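Local coordinates for protein putative fimbrium tip subunit Fim1C (Bacteroides ovatus, PDB 4EPS) that is probably part of the tip of a fimbrium, a filamentous surface appendage that mediates cell adhesion and biofilm formation, at residues 106-109 with 110-113; 446-449 with 450-454; 195-198 with 199-203. All blocks are in the same frame, centred on the assembly; numbering follows the deposited sequence.

Along the chain the order is contact 1, contact 3, contact 2. Contacts 1 and 3 both fall within the fimbrillin-like sequence range, with centres about 34 Å apart. Contact 1 leads from a loop after strand 87-92 into the short helix 111-115, whereas contact 3 carries strand 195-198 into the turn before strand 206-212. Contact 2 lies on helix 446-458, about 71 Å between centres from contact 1 and on the opposite side of the chain's centre; contacts 2 and 3 are about 43 Å apart, centre to centre. No two of them touch. They therefore sample distant parts of an elongated chain, and of the three only contact 2 meets the second subunit.

Contact 1: residues 106-109 with 110-113; sequences GDDF and FAPL
Phe109 and Phe110, adjacent in sequence, turn their rings against each other in a T-shaped (edge-to-face) pair. The edge of Phe109 is directed at the face of Phe110: CD2 of Phe109 stands 3.7 Å above the plane of the Phe110 ring, over its centre, and the ring planes lie at 82°. Different first torsions make this possible. In Phe109 the ring lies opposite the backbone N (chi1 -175°), while in Phe110 it lies beside the N and opposite the carbonyl carbon (chi1 -67°), which brings both rings to the same side of the turn. This is the tightly packed half of the contact, and both residues are buried.

The other half is polar and more open, since Asp108 and Ala111 are partly exposed. Ala111 N donates to Asp108 O at 3.1 Å in a nearly straight bond that closes a type I beta turn, although the N sits above the carbonyl plane and away from a lone pair. A longer and more bent bond, 3.3 Å from Phe110 N to Asp108 OD1, forms an Asx turn and meets the carboxylate from above its plane. The other oxygen, OD2, packs 3.5 Å from the methyl CB of Ala111 while making a salt bridge with Arg158. One carboxylate thus binds the turn through one oxygen and a distant part of the chain through the other, and the arginine is likely to stabilise its negative charge.

Phe110 is the N-cap residue, so the turn leads directly into helix 111-115. The aromatic half faces strand 87-92, where Phe109 stacks on Tyr89 and the Phe110 ring meets Tyr91; Phe49 of strand 45-52 makes another edge-to-face pair with Phe109.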
loop_
_atom_site.group_PDB
_atom_site.type_symbol
_atom_site.label_atom_id
_atom_site.label_comp_id
_atom_site.label_asym_id
_atom_site.label_seq_id
_atom_site.Cartn_x
_atom_site.Cartn_y
_atom_site.Cartn_z
ATOM N N GLY A 106 -22.262 23.364 57.677
ATOM C CA GLY A 106 -22.449 22.225 56.785
ATOM C C GLY A 106 -21.275 21.265 56.713
ATOM O O GLY A 106 -20.202 21.544 57.261
ATOM N N ASP A 107 -21.480 20.123 56.015
ATOM C CA ASP A 107 -20.449 19.091 55.884
ATOM C C ASP A 107 -19.517 19.357 54.672
ATOM O O ASP A 107 -18.561 18.599 54.449
ATOM C CB ASP A 107 -21.092 17.691 55.801
ATOM C CG ASP A 107 -22.003 17.358 56.976
ATOM O OD1 ASP A 107 -21.500 17.304 58.125
ATOM O OD2 ASP A 107 -23.217 17.157 56.748
ATOM N N ASP A 108 -19.762 20.453 53.921
ATOM C CA ASP A 108 -18.926 20.839 52.776
ATOM C C ASP A 108 -18.423 22.270 52.988
ATOM O O ASP A 108 -19.150 23.232 52.729
ATOM C CB ASP A 108 -19.709 20.685 51.452
ATOM C CG ASP A 108 -18.982 21.133 50.184
ATOM O OD1 ASP A 108 -17.751 21.390 50.253
ATOM O OD2 ASP A 108 -19.644 21.263 49.142
ATOM N N PHE A 109 -17.160 22.409 53.452
ATOM C CA PHE A 109 -16.575 23.721 53.759
ATOM C C PHE A 109 -16.597 24.705 52.575
ATOM O O PHE A 109 -16.705 25.904 52.805
ATOM C CB PHE A 109 -15.134 23.555 54.253
ATOM C CG PHE A 109 -14.433 24.812 54.728
ATOM C CD1 PHE A 109 -14.718 25.360 55.977
ATOM C CD2 PHE A 109 -13.436 25.403 53.959
ATOM C CE1 PHE A 109 -14.048 26.501 56.429
ATOM C CE2 PHE A 109 -12.738 26.524 54.426
ATOM C CZ PHE A 109 -13.046 27.066 55.663
ATOM N N PHE A 110 -16.437 24.219 51.326
ATOM C CA PHE A 110 -16.414 25.135 50.184
ATOM C C PHE A 110 -17.741 25.143 49.370
ATOM O O PHE A 110 -17.754 25.618 48.227
ATOM C CB PHE A 110 -15.232 24.796 49.263
ATOM C CG PHE A 110 -13.866 25.048 49.869
ATOM C CD1 PHE A 110 -13.390 26.348 50.044
ATOM C CD2 PHE A 110 -13.028 23.987 50.196
ATOM C CE1 PHE A 110 -12.103 26.581 50.556
ATOM C CE2 PHE A 110 -11.746 24.217 50.713
ATOM C CZ PHE A 110 -11.286 25.511 50.876
ATOM N N ALA A 111 -18.848 24.652 49.962
ATOM C CA ALA A 111 -20.161 24.642 49.291
ATOM C C ALA A 111 -20.539 26.042 48.710
ATOM O O ALA A 111 -20.901 26.074 47.526
ATOM C CB ALA A 111 -21.253 24.145 50.237
ATOM N N PRO A 112 -20.400 27.195 49.436
ATOM C CA PRO A 112 -20.779 28.494 48.824
ATOM C C PRO A 112 -19.853 28.936 47.688
ATOM O O PRO A 112 -20.306 29.574 46.745
ATOM C CB PRO A 112 -20.700 29.480 49.997
ATOM C CG PRO A 112 -20.761 28.609 51.244
ATOM C CD PRO A 112 -20.004 27.385 50.851
ATOM N N LEU A 113 -18.555 28.616 47.776
ATOM C CA LEU A 113 -17.600 28.943 46.705
ATOM C C LEU A 113 -18.033 28.240 45.418
ATOM O O LEU A 113 -18.136 28.878 44.374
ATOM C CB LEU A 113 -16.182 28.522 47.125
ATOM C CG LEU A 113 -15.050 28.712 46.109
ATOM C CD1 LEU A 113 -14.840 30.212 45.759
ATOM C CD2 LEU A 113 -13.763 28.062 46.640
#

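Contact 2: residues 446-449 with 450-454; sequences SLES and KLNTK
Lys450 N and Leu451 N both donate to Ser446 O, at 2.7 and 3.2 Å respectively, so one carbonyl serves an i+4 and an i+5 donor. The second bond runs nearly along the C=O axis. One residue on, Asn452 N makes another i+5 bond to Leu447 O (3.0 Å), while Leu451 N reaches the same oxygen weakly; Thr453 N to Glu448 O is also weak. The backbone is thus widened into pi-type turns.

Among the side chains, Thr453 turns its hydroxyl back along the helix. With OG1 between the backbone N and the carbonyl carbon (chi1 56°), it donates to Ser449 O at 2.8 Å from above the carbonyl plane. Lys454, bent at chi2 and chi4, brings NZ to Thr453 OG1 (3.1 Å) and to Lys450 O (3.0 Å). A valine in place of Thr453 would probably leave Ser449 O without this side-chain donor and the Lys454 ammonium with a weaker hold. Asn452 ND2 gives a hydrogen to a water that in turn donates to Glu448 OE2, while OE1 of that carboxylate accepts from Asn445 ND2; Asn452 OD1 accepts from Met463 N.

Ser449 OG pairs with Ser449 OG of the second subunit, and Leu451 packs on strand 293-300. Successive i+5 bonds of this kind characterise a pi-helical widening, here within the first turns of helix 446-458.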
loop_
_atom_site.group_PDB
_atom_site.type_symbol
_atom_site.label_atom_id
_atom_site.label_comp_id
_atom_site.label_asym_id
_atom_site.label_seq_id
_atom_site.Cartn_x
_atom_site.Cartn_y
_atom_site.Cartn_z
ATOM N N SER A 446 5.568 16.683 -17.987
ATOM C CA SER A 446 4.803 16.457 -16.741
ATOM C C SER A 446 3.908 17.659 -16.398
ATOM O O SER A 446 2.833 17.483 -15.824
ATOM C CB SER A 446 5.730 16.152 -15.567
ATOM O OG SER A 446 6.744 17.136 -15.455
ATOM N N LEU A 447 4.313 18.869 -16.786
ATOM C CA LEU A 447 3.492 20.045 -16.487
ATOM C C LEU A 447 2.102 19.890 -17.119
ATOM O O LEU A 447 1.090 20.050 -16.434
ATOM C CB LEU A 447 4.207 21.301 -16.999
ATOM C CG LEU A 447 3.616 22.655 -16.620
ATOM C CD1 LEU A 447 4.686 23.720 -16.771
ATOM C CD2 LEU A 447 2.445 23.044 -17.550
ATOM N N GLU A 448 2.042 19.536 -18.399
ATOM C CA GLU A 448 0.728 19.394 -19.022
ATOM C C GLU A 448 0.058 18.047 -18.695
ATOM O O GLU A 448 -1.145 18.037 -18.406
ATOM C CB GLU A 448 0.838 19.584 -20.554
ATOM C CG GLU A 448 1.199 21.030 -20.889
ATOM C CD GLU A 448 0.960 21.495 -22.313
ATOM O OE1 GLU A 448 1.672 21.027 -23.234
ATOM O OE2 GLU A 448 0.116 22.402 -22.492
ATOM N N SER A 449 0.825 16.940 -18.695
ATOM C CA SER A 449 0.309 15.572 -18.490
ATOM C C SER A 449 -0.039 15.218 -17.040
ATOM O O SER A 449 -0.998 14.471 -16.812
ATOM C CB SER A 449 1.324 14.551 -19.002
ATOM O OG SER A 449 1.641 14.781 -20.364
ATOM N N LYS A 450 0.786 15.665 -16.058
ATOM C CA LYS A 450 0.532 15.319 -14.644
ATOM C C LYS A 450 -0.160 16.430 -13.856
ATOM O O LYS A 450 -0.884 16.121 -12.917
ATOM C CB LYS A 450 1.843 14.939 -13.926
ATOM C CG LYS A 450 2.416 13.617 -14.434
ATOM C CD LYS A 450 3.588 13.117 -13.584
ATOM C CE LYS A 450 4.021 11.754 -14.085
ATOM N NZ LYS A 450 5.386 11.380 -13.611
ATOM N N LEU A 451 0.087 17.706 -14.186
ATOM C CA LEU A 451 -0.513 18.788 -13.415
ATOM C C LEU A 451 -1.773 19.362 -14.073
ATOM O O LEU A 451 -2.808 19.415 -13.417
ATOM C CB LEU A 451 0.518 19.905 -13.149
ATOM C CG LEU A 451 1.844 19.470 -12.436
ATOM C CD1 LEU A 451 2.784 20.682 -12.263
ATOM C CD2 LEU A 451 1.564 18.845 -11.044
ATOM N N ASN A 452 -1.700 19.800 -15.338
ATOM C CA ASN A 452 -2.868 20.460 -15.980
ATOM C C ASN A 452 -4.076 19.532 -16.099
ATOM O O ASN A 452 -5.202 19.992 -15.954
ATOM C CB ASN A 452 -2.474 21.013 -17.363
ATOM C CG ASN A 452 -1.742 22.330 -17.222
ATOM O OD1 ASN A 452 -1.722 22.942 -16.146
ATOM N ND2 ASN A 452 -1.187 22.833 -18.303
ATOM N N THR A 453 -3.837 18.233 -16.301
ATOM C CA THR A 453 -4.943 17.244 -16.369
ATOM C C THR A 453 -5.716 17.140 -15.035
ATOM O O THR A 453 -6.877 16.698 -15.024
ATOM C CB THR A 453 -4.408 15.869 -16.777
ATOM O OG1 THR A 453 -3.376 15.484 -15.860
ATOM C CG2 THR A 453 -3.911 15.851 -18.247
ATOM N N LYS A 454 -5.088 17.554 -13.917
ATOM C CA LYS A 454 -5.756 17.552 -12.600
ATOM C C LYS A 454 -6.374 18.906 -12.335
ATOM O O LYS A 454 -7.516 18.994 -11.898
ATOM C CB LYS A 454 -4.773 17.209 -11.445
ATOM C CG LYS A 454 -3.871 16.028 -11.721
ATOM C CD LYS A 454 -4.631 14.698 -11.938
ATOM C CE LYS A 454 -3.637 13.569 -12.116
ATOM N NZ LYS A 454 -2.766 13.774 -13.311
HETATM O O HOH W 1 -2.079 21.623 -20.714
#

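Contact 3: residues 195-198 with 199-203; sequences AFYL and DNVEE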
loop_
_atom_site.group_PDB
_atom_site.type_symbol
_atom_site.label_atom_id
_atom_site.label_comp_id
_atom_site.label_asym_id
_atom_site.label_seq_id
_atom_site.Cartn_x
_atom_site.Cartn_y
_atom_site.Cartn_z
ATOM N N ALA A 195 -16.489 25.331 14.698
ATOM C CA ALA A 195 -17.128 26.297 15.584
ATOM C C ALA A 195 -18.104 25.565 16.450
ATOM O O ALA A 195 -18.818 24.678 15.970
ATOM C CB ALA A 195 -17.844 27.395 14.789
ATOM N N PHE A 196 -18.143 25.944 17.723
ATOM C CA PHE A 196 -19.114 25.396 18.668
ATOM C C PHE A 196 -20.059 26.494 19.146
ATOM O O PHE A 196 -19.626 27.630 19.363
ATOM C CB PHE A 196 -18.411 24.738 19.865
ATOM C CG PHE A 196 -17.565 23.544 19.511
ATOM C CD1 PHE A 196 -18.132 22.280 19.404
ATOM C CD2 PHE A 196 -16.194 23.682 19.302
ATOM C CE1 PHE A 196 -17.344 21.170 19.085
ATOM C CE2 PHE A 196 -15.401 22.567 18.995
ATOM C CZ PHE A 196 -15.987 21.327 18.869
ATOM N N TYR A 197 -21.335 26.125 19.371
ATOM C CA TYR A 197 -22.398 27.024 19.802
ATOM C C TYR A 197 -23.190 26.453 20.949
ATOM O O TYR A 197 -23.483 25.259 20.957
ATOM C CB TYR A 197 -23.381 27.296 18.645
ATOM C CG TYR A 197 -22.699 27.867 17.424
ATOM C CD1 TYR A 197 -22.527 29.241 17.278
ATOM C CD2 TYR A 197 -22.217 27.035 16.419
ATOM C CE1 TYR A 197 -21.862 29.774 16.172
ATOM C CE2 TYR A 197 -21.568 27.556 15.297
ATOM C CZ TYR A 197 -21.400 28.927 15.177
ATOM O OH TYR A 197 -20.771 29.444 14.074
ATOM N N LEU A 198 -23.630 27.326 21.861
ATOM C CA LEU A 198 -24.499 26.901 22.940
ATOM C C LEU A 198 -25.980 26.996 22.525
ATOM O O LEU A 198 -26.437 28.081 22.144
ATOM C CB LEU A 198 -24.256 27.760 24.201
ATOM C CG LEU A 198 -24.731 27.183 25.538
ATOM C CD1 LEU A 198 -23.920 25.968 25.922
ATOM C CD2 LEU A 198 -24.594 28.215 26.627
ATOM N N ASP A 199 -26.703 25.848 22.618
ATOM C CA ASP A 199 -28.137 25.631 22.373
ATOM C C ASP A 199 -28.606 25.884 20.929
ATOM O O ASP A 199 -29.410 25.093 20.435
ATOM C CB ASP A 199 -28.997 26.437 23.350
ATOM C CG ASP A 199 -28.862 25.953 24.782
ATOM O OD1 ASP A 199 -29.295 24.813 25.070
ATOM O OD2 ASP A 199 -28.337 26.716 25.618
ATOM N N ASN A 200 -28.167 26.969 20.266
ATOM C CA ASN A 200 -28.576 27.250 18.884
ATOM C C ASN A 200 -27.472 28.009 18.162
ATOM O O ASN A 200 -26.654 28.659 18.807
ATOM C CB ASN A 200 -29.915 28.017 18.827
ATOM C CG ASN A 200 -30.014 29.170 19.795
ATOM O OD1 ASN A 200 -29.484 30.257 19.546
ATOM N ND2 ASN A 200 -30.688 28.957 20.928
ATOM N N VAL A 201 -27.450 27.919 16.829
ATOM C CA VAL A 201 -26.414 28.537 16.006
ATOM C C VAL A 201 -26.774 30.005 15.737
ATOM O O VAL A 201 -27.798 30.302 15.121
ATOM C CB VAL A 201 -26.142 27.734 14.715
ATOM C CG1 VAL A 201 -25.011 28.360 13.901
ATOM C CG2 VAL A 201 -25.812 26.281 15.050
ATOM N N GLU A 202 -25.914 30.902 16.259
ATOM C CA GLU A 202 -25.933 32.374 16.220
ATOM C C GLU A 202 -24.531 32.882 16.502
ATOM O O GLU A 202 -23.789 32.197 17.204
ATOM C CB GLU A 202 -26.885 32.939 17.297
ATOM C CG GLU A 202 -28.364 32.942 16.962
ATOM C CD GLU A 202 -29.278 33.163 18.154
ATOM O OE1 GLU A 202 -28.841 33.790 19.148
ATOM O OE2 GLU A 202 -30.442 32.705 18.092
ATOM N N GLU A 203 -24.183 34.107 16.047
ATOM C CA GLU A 203 -22.858 34.700 16.306
ATOM C C GLU A 203 -22.635 34.912 17.818
ATOM O O GLU A 203 -21.533 34.657 18.314
ATOM C CB GLU A 203 -22.687 36.027 15.546
ATOM C CG GLU A 203 -21.233 36.422 15.326
ATOM C CD GLU A 203 -20.976 37.825 14.800
ATOM O OE1 GLU A 203 -21.818 38.353 14.038
ATOM O OE2 GLU A 203 -19.902 38.382 15.125
#
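Asn200 N donates to Leu198 O at 2.8 Å, the one hydrogen bond between the strand residues 195-198 and the turn that follows. The donor comes in almost at right angles to the C=O bond and tilted from the carbonyl plane, as expected when the ring closed by the bond is so small. The residue between them, Asp199, has a positive phi of 64°, and its side chain runs alongside that of Leu198, pointing the same way, with OD2 3.6 Å from Leu198 CG. That carboxylate is held from outside the turn: OD2 accepts from Asn228 ND2, and OD1 has a weak bond from Gln229 N.

An i to i+2 bond about a residue with this backbone conformation defines a classic gamma turn. It ends strand 195-198 and reverses the chain towards strand 206-212, with which that strand pairs antiparallel.

Beyond the turn, Val201 comes back over the aromatic ring of Tyr197. Its CG1 lies 3.8 Å from the ring centroid and 11° off the ring normal, a CH-pi contact made squarely over the face. The methyl is placed there by a first torsion that sets CG1 opposite the backbone N (chi1 -177°); CG2, the other branch, approaches Tyr197 CD2 at 3.9 Å. At the edge of the same ring, Glu202 O lies near the plane, 3.2 Å from Tyr197 CD1 and 3.3 Å from CE1. The Thr205 hydroxyl lies within hydrogen-bonding reach of both this oxygen and Asn200 O, which can only share its one proton; Asn200 O sits 3.5 Å from Tyr197 CB. The ring of Tyr197 further makes an edge-to-face pair with His233 of strand 229-234, and Val201 touches Ile231 and His233 of that strand.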